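Local coordinates for putative PadR-family transcriptional regulatory protein (Bacteroides fragilis, PDB 5H20) that probably binds DNA through a winged helix-turn-helix fold as a dimeric transcriptional regulator of the PadR family, at residues A[53-65]-A[76-88]. Residues are numbered along the deposited sequence; the frame is centred on the assembly and turned at random. Where two conformers were deposited one is given.
Sequences LTRLKNDDLLSYE and KYYKLTGKGESFL. With GLC (alpha-D-glucopyranose), chain E.
Tyr64 packs against Tyr78 in the antiparallel hairpin of strands 62-67 and 75-80, the wing of the winged helix-turn-helix fold. They form a non-hydrogen-bonded pair, with side chains on the same face as Leu62 and Leu80. The edge of the Tyr64 ring is turned toward the face of Tyr78 in an offset edge-to-face stack, planes at 64°. Tyr64 CB also lies over that face. Chi1 of 69° sets the Tyr64 ring above its own backbone, where Lys76 crosses it. Lys76 CG sits over the ring, 3.7 Å from Tyr64 CD1, and the chain bends at its end to give Tyr64 OH a weak hydrogen bond from NZ. Leu53 of helix 46-58 packs CD1 against Tyr78 CE2 at 3.8 Å. Lys76 O accepts a 2.7 Å hydrogen bond from glucose O3, which also lies at the edge of the Tyr78 ring.

Helix 46-58 ends in a Schellman motif, with Asp60 as C-prime. Next, Leu61 CD2 packs 3.8 Å from both Phe87 CB and Gly84 CA. Gly84, lacking a side chain, lets Leu61 O approach its CA to 3.4 Å. Thr81 N donates to Leu61 O. Thr81 OG1 donates to Asp60 O at 2.7 Å and accepts from Gly84 N, capping helix 82-97. Lys83 NZ donates to Asp59 O and makes a long salt bridge to Asp59 OD1, which Asp4 N of the second subunit also binds. Polar bonds thus join the two helix ends, and Asp59 extends them to the dimer partner; aromatic and apolar contacts hold the hairpin.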
loop_
_atom_site.group_PDB
_atom_site.type_symbol
_atom_site.label_atom_id
_atom_site.label_comp_id
_atom_site.label_asym_id
_atom_site.label_seq_id
_atom_site.Cartn_x
_atom_site.Cartn_y
_atom_site.Cartn_z
ATOM N N LEU A 53 -0.133 14.745 -3.188
ATOM C CA LEU A 53 -0.816 15.285 -4.353
ATOM C C LEU A 53 0.193 15.621 -5.456
ATOM O O LEU A 53 0.008 15.217 -6.612
ATOM C CB LEU A 53 -1.627 16.532 -3.976
ATOM C CG LEU A 53 -2.743 16.404 -2.944
ATOM C CD1 LEU A 53 -3.298 17.794 -2.660
ATOM C CD2 LEU A 53 -3.827 15.450 -3.429
ATOM N N THR A 54 1.254 16.335 -5.066
ATOM C CA THR A 54 2.359 16.706 -5.948
ATOM C C THR A 54 3.035 15.454 -6.542
ATOM O O THR A 54 3.268 15.414 -7.758
ATOM C CB THR A 54 3.355 17.670 -5.237
ATOM O OG1 THR A 54 2.680 18.896 -4.923
ATOM C CG2 THR A 54 4.568 18.009 -6.114
ATOM N N ARG A 55 3.284 14.441 -5.701
ATOM C CA ARG A 55 3.901 13.179 -6.126
ATOM C C ARG A 55 3.032 12.419 -7.139
ATOM O O ARG A 55 3.536 11.903 -8.134
ATOM C CB ARG A 55 4.207 12.298 -4.909
ATOM C CG ARG A 55 5.391 11.368 -5.091
ATOM C CD ARG A 55 5.745 10.675 -3.787
ATOM N NE ARG A 55 5.913 11.625 -2.688
ATOM C CZ ARG A 55 6.665 11.396 -1.619
ATOM N NH1 ARG A 55 7.327 10.253 -1.515
ATOM N NH2 ARG A 55 6.766 12.310 -0.662
ATOM N N LEU A 56 1.725 12.363 -6.869
ATOM C CA LEU A 56 0.748 11.709 -7.754
ATOM C C LEU A 56 0.559 12.467 -9.079
ATOM O O LEU A 56 0.438 11.829 -10.138
ATOM C CB LEU A 56 -0.600 11.489 -7.048
ATOM C CG LEU A 56 -0.724 10.496 -5.869
ATOM C CD1 LEU A 56 -1.844 10.908 -4.925
ATOM C CD2 LEU A 56 -0.923 9.054 -6.323
ATOM N N LYS A 57 0.544 13.808 -9.023
ATOM C CA LYS A 57 0.522 14.641 -10.243
ATOM C C LYS A 57 1.770 14.419 -11.098
ATOM O O LYS A 57 1.667 14.318 -12.325
ATOM C CB LYS A 57 0.353 16.144 -9.927
ATOM C CG LYS A 57 0.805 17.065 -11.063
ATOM C CD LYS A 57 1.208 18.460 -10.612
ATOM C CE LYS A 57 2.450 18.504 -9.727
ATOM N NZ LYS A 57 3.632 19.039 -10.475
ATOM N N ASN A 58 2.932 14.357 -10.442
ATOM C CA ASN A 58 4.219 14.167 -11.119
ATOM C C ASN A 58 4.330 12.839 -11.861
ATOM O O ASN A 58 4.987 12.759 -12.894
ATOM C CB ASN A 58 5.393 14.352 -10.146
ATOM C CG ASN A 58 5.710 15.818 -9.872
ATOM O OD1 ASN A 58 5.197 16.720 -10.540
ATOM N ND2 ASN A 58 6.564 16.063 -8.887
ATOM N N ASP A 59 3.667 11.816 -11.331
ATOM C CA ASP A 59 3.566 10.521 -11.998
ATOM C C ASP A 59 2.321 10.431 -12.907
ATOM O O ASP A 59 1.962 9.347 -13.376
ATOM C CB ASP A 59 3.598 9.382 -10.963
ATOM C CG ASP A 59 3.874 8.022 -11.594
ATOM O OD1 ASP A 59 4.631 7.953 -12.589
ATOM O OD2 ASP A 59 3.326 7.016 -11.101
ATOM N N ASP A 60 1.683 11.584 -13.154
ATOM C CA ASP A 60 0.506 11.722 -14.042
ATOM C C ASP A 60 -0.709 10.865 -13.630
ATOM O O ASP A 60 -1.504 10.449 -14.484
ATOM C CB ASP A 60 0.883 11.467 -15.523
ATOM C CG ASP A 60 1.771 12.563 -16.121
ATOM O OD1 ASP A 60 2.257 13.464 -15.396
ATOM O OD2 ASP A 60 1.990 12.514 -17.348
ATOM N N LEU A 61 -0.826 10.590 -12.329
ATOM C CA LEU A 61 -1.944 9.833 -11.767
ATOM C C LEU A 61 -3.080 10.783 -11.407
ATOM O O LEU A 61 -4.253 10.418 -11.481
ATOM C CB LEU A 61 -1.494 9.023 -10.541
ATOM C CG LEU A 61 -0.553 7.830 -10.766
ATOM C CD1 LEU A 61 0.054 7.354 -9.455
ATOM C CD2 LEU A 61 -1.240 6.671 -11.475
ATOM N N LEU A 62 -2.691 11.990 -10.993
ATOM C CA LEU A 62 -3.574 13.143 -10.857
ATOM C C LEU A 62 -3.135 14.233 -11.839
ATOM O O LEU A 62 -1.995 14.240 -12.304
ATOM C CB LEU A 62 -3.511 13.691 -9.433
ATOM C CG LEU A 62 -4.476 13.291 -8.303
ATOM C CD1 LEU A 62 -4.747 11.794 -8.175
ATOM C CD2 LEU A 62 -3.916 13.837 -7.003
ATOM N N SER A 63 -4.060 15.129 -12.163
ATOM C CA SER A 63 -3.755 16.366 -12.878
ATOM C C SER A 63 -4.665 17.466 -12.341
ATOM O O SER A 63 -5.691 17.173 -11.714
ATOM C CB SER A 63 -3.915 16.210 -14.396
ATOM O OG SER A 63 -5.268 16.028 -14.768
ATOM N N TYR A 64 -4.276 18.719 -12.558
ATOM C CA TYR A 64 -5.052 19.829 -12.040
ATOM C C TYR A 64 -5.172 20.985 -13.035
ATOM O O TYR A 64 -4.415 21.086 -14.014
ATOM C CB TYR A 64 -4.516 20.298 -10.658
ATOM C CG TYR A 64 -3.167 20.972 -10.713
ATOM C CD1 TYR A 64 -3.038 22.311 -11.118
ATOM C CD2 TYR A 64 -2.010 20.275 -10.364
ATOM C CE1 TYR A 64 -1.794 22.926 -11.179
ATOM C CE2 TYR A 64 -0.769 20.885 -10.423
ATOM C CZ TYR A 64 -0.666 22.202 -10.832
ATOM O OH TYR A 64 0.581 22.778 -10.879
ATOM N N GLU A 65 -6.152 21.839 -12.761
ATOM C CA GLU A 65 -6.299 23.128 -13.418
ATOM C C GLU A 65 -6.458 24.199 -12.338
ATOM O O GLU A 65 -6.977 23.930 -11.243
ATOM C CB GLU A 65 -7.454 23.126 -14.429
ATOM C CG GLU A 65 -8.547 22.087 -14.198
ATOM C CD GLU A 65 -9.311 21.696 -15.457
ATOM O OE1 GLU A 65 -9.248 22.409 -16.497
ATOM O OE2 GLU A 65 -9.988 20.636 -15.402
ATOM N N LYS A 76 -5.841 24.914 -6.845
ATOM C CA LYS A 76 -5.617 23.743 -7.684
ATOM C C LYS A 76 -6.850 22.846 -7.612
ATOM O O LYS A 76 -7.338 22.503 -6.537
ATOM C CB LYS A 76 -4.361 22.980 -7.256
ATOM C CG LYS A 76 -3.024 23.632 -7.621
ATOM C CD LYS A 76 -1.894 22.885 -6.934
ATOM C CE LYS A 76 -0.537 23.554 -7.123
ATOM N NZ LYS A 76 0.447 22.724 -7.875
ATOM N N TYR A 77 -7.391 22.509 -8.775
ATOM C CA TYR A 77 -8.585 21.678 -8.812
ATOM C C TYR A 77 -8.209 20.362 -9.463
ATOM O O TYR A 77 -7.893 20.297 -10.651
ATOM C CB TYR A 77 -9.739 22.422 -9.482
ATOM C CG TYR A 77 -11.109 21.788 -9.360
ATOM C CD1 TYR A 77 -11.794 21.757 -8.137
ATOM C CD2 TYR A 77 -11.754 21.262 -10.496
ATOM C CE1 TYR A 77 -13.065 21.196 -8.044
ATOM C CE2 TYR A 77 -13.018 20.697 -10.408
ATOM C CZ TYR A 77 -13.667 20.665 -9.183
ATOM O OH TYR A 77 -14.916 20.107 -9.084
ATOM N N TYR A 78 -8.204 19.325 -8.640
ATOM C CA TYR A 78 -7.573 18.059 -8.968
ATOM C C TYR A 78 -8.596 17.063 -9.456
ATOM O O TYR A 78 -9.717 17.012 -8.953
ATOM C CB TYR A 78 -6.901 17.473 -7.718
ATOM C CG TYR A 78 -5.629 18.129 -7.225
ATOM C CD1 TYR A 78 -4.377 17.721 -7.707
ATOM C CD2 TYR A 78 -5.666 19.097 -6.205
ATOM C CE1 TYR A 78 -3.202 18.288 -7.235
ATOM C CE2 TYR A 78 -4.491 19.663 -5.712
ATOM C CZ TYR A 78 -3.263 19.256 -6.229
ATOM O OH TYR A 78 -2.087 19.795 -5.742
ATOM N N LYS A 79 -8.182 16.259 -10.425
ATOM C CA LYS A 79 -8.949 15.102 -10.867
ATOM C C LYS A 79 -8.022 13.903 -11.035
ATOM O O LYS A 79 -6.806 14.059 -11.187
ATOM C CB LYS A 79 -9.714 15.406 -12.158
ATOM C CG LYS A 79 -8.819 15.620 -13.373
ATOM C CD LYS A 79 -9.605 15.747 -14.663
ATOM C CE LYS A 79 -8.725 15.344 -15.835
ATOM N NZ LYS A 79 -9.482 15.316 -17.130
ATOM N N LEU A 80 -8.609 12.712 -10.990
ATOM C CA LEU A 80 -7.895 11.479 -11.250
ATOM C C LEU A 80 -7.836 11.304 -12.781
ATOM O O LEU A 80 -8.882 11.329 -13.442
ATOM C CB LEU A 80 -8.672 10.322 -10.613
ATOM C CG LEU A 80 -8.127 9.274 -9.640
ATOM C CD1 LEU A 80 -8.887 7.985 -9.876
ATOM C CD2 LEU A 80 -6.634 9.003 -9.735
ATOM N N THR A 81 -6.628 11.138 -13.333
ATOM C CA THR A 81 -6.420 10.945 -14.792
ATOM C C THR A 81 -6.874 9.562 -15.291
ATOM O O THR A 81 -7.282 8.711 -14.495
ATOM C CB THR A 81 -4.937 11.118 -15.219
ATOM O OG1 THR A 81 -4.133 10.099 -14.599
ATOM C CG2 THR A 81 -4.395 12.513 -14.893
ATOM N N GLY A 82 -6.788 9.349 -16.612
ATOM C CA GLY A 82 -6.954 8.024 -17.217
ATOM C C GLY A 82 -6.006 6.990 -16.615
ATOM O O GLY A 82 -6.432 5.901 -16.232
ATOM N N LYS A 83 -4.727 7.361 -16.529
ATOM C CA LYS A 83 -3.670 6.553 -15.928
ATOM C C LYS A 83 -3.948 6.288 -14.426
ATOM O O LYS A 83 -3.783 5.165 -13.956
ATOM C CB LYS A 83 -2.300 7.221 -16.156
ATOM C CG LYS A 83 -1.095 6.432 -15.648
ATOM C CD LYS A 83 0.211 7.169 -15.931
ATOM C CE LYS A 83 1.404 6.427 -15.346
ATOM N NZ LYS A 83 2.659 7.229 -15.394
ATOM N N GLY A 84 -4.407 7.325 -13.721
ATOM C CA GLY A 84 -4.872 7.235 -12.336
ATOM C C GLY A 84 -6.017 6.268 -12.106
ATOM O O GLY A 84 -5.955 5.465 -11.171
ATOM N N GLU A 85 -7.047 6.344 -12.958
ATOM C CA GLU A 85 -8.213 5.442 -12.925
ATOM C C GLU A 85 -7.840 3.974 -13.178
ATOM O O GLU A 85 -8.350 3.088 -12.485
ATOM C CB GLU A 85 -9.299 5.863 -13.945
ATOM C CG GLU A 85 -9.985 7.207 -13.690
ATOM C CD GLU A 85 -11.123 7.164 -12.666
ATOM O OE1 GLU A 85 -11.488 6.074 -12.170
ATOM O OE2 GLU A 85 -11.678 8.246 -12.364
ATOM N N SER A 86 -6.984 3.726 -14.176
ATOM C CA SER A 86 -6.493 2.372 -14.483
ATOM C C SER A 86 -5.655 1.788 -13.331
ATOM O O SER A 86 -5.915 0.659 -12.902
ATOM C CB SER A 86 -5.686 2.342 -15.783
ATOM O OG SER A 86 -6.455 2.818 -16.872
ATOM N N PHE A 87 -4.678 2.559 -12.838
ATOM C CA PHE A 87 -3.843 2.140 -11.704
ATOM C C PHE A 87 -4.678 1.915 -10.444
ATOM O O PHE A 87 -4.462 0.931 -9.754
ATOM C CB PHE A 87 -2.666 3.099 -11.437
ATOM C CG PHE A 87 -1.716 2.626 -10.346
ATOM C CD1 PHE A 87 -1.118 1.354 -10.402
ATOM C CD2 PHE A 87 -1.387 3.466 -9.282
ATOM C CE1 PHE A 87 -0.246 0.924 -9.399
ATOM C CE2 PHE A 87 -0.505 3.042 -8.283
ATOM C CZ PHE A 87 0.064 1.769 -8.340
ATOM N N LEU A 88 -5.643 2.803 -10.180
ATOM C CA LEU A 88 -6.628 2.604 -9.099
ATOM C C LEU A 88 -7.382 1.265 -9.225
ATOM O O LEU A 88 -7.506 0.524 -8.238
ATOM C CB LEU A 88 -7.627 3.767 -9.035
ATOM C CG LEU A 88 -8.758 3.671 -8.000
ATOM C CD1 LEU A 88 -8.257 3.850 -6.568
ATOM C CD2 LEU A 88 -9.826 4.688 -8.335
HETATM C C1 GLC E . -6.897 25.499 -1.784
HETATM C C2 GLC E . -7.244 24.137 -2.386
HETATM C C3 GLC E . -6.041 23.363 -2.944
HETATM C C4 GLC E . -4.860 24.214 -3.421
HETATM C C5 GLC E . -4.495 25.362 -2.465
HETATM C C6 GLC E . -4.113 26.622 -3.246
HETATM O O1 GLC E . -7.693 25.682 -0.609
HETATM O O2 GLC E . -7.869 23.329 -1.384
HETATM O O3 GLC E . -6.478 22.521 -4.018
HETATM O O4 GLC E . -3.711 23.367 -3.564
HETATM O O5 GLC E . -5.498 25.628 -1.449
HETATM O O6 GLC E . -2.806 26.456 -3.813
HETATM O O HOH W 1 -9.569 19.065 -12.781
#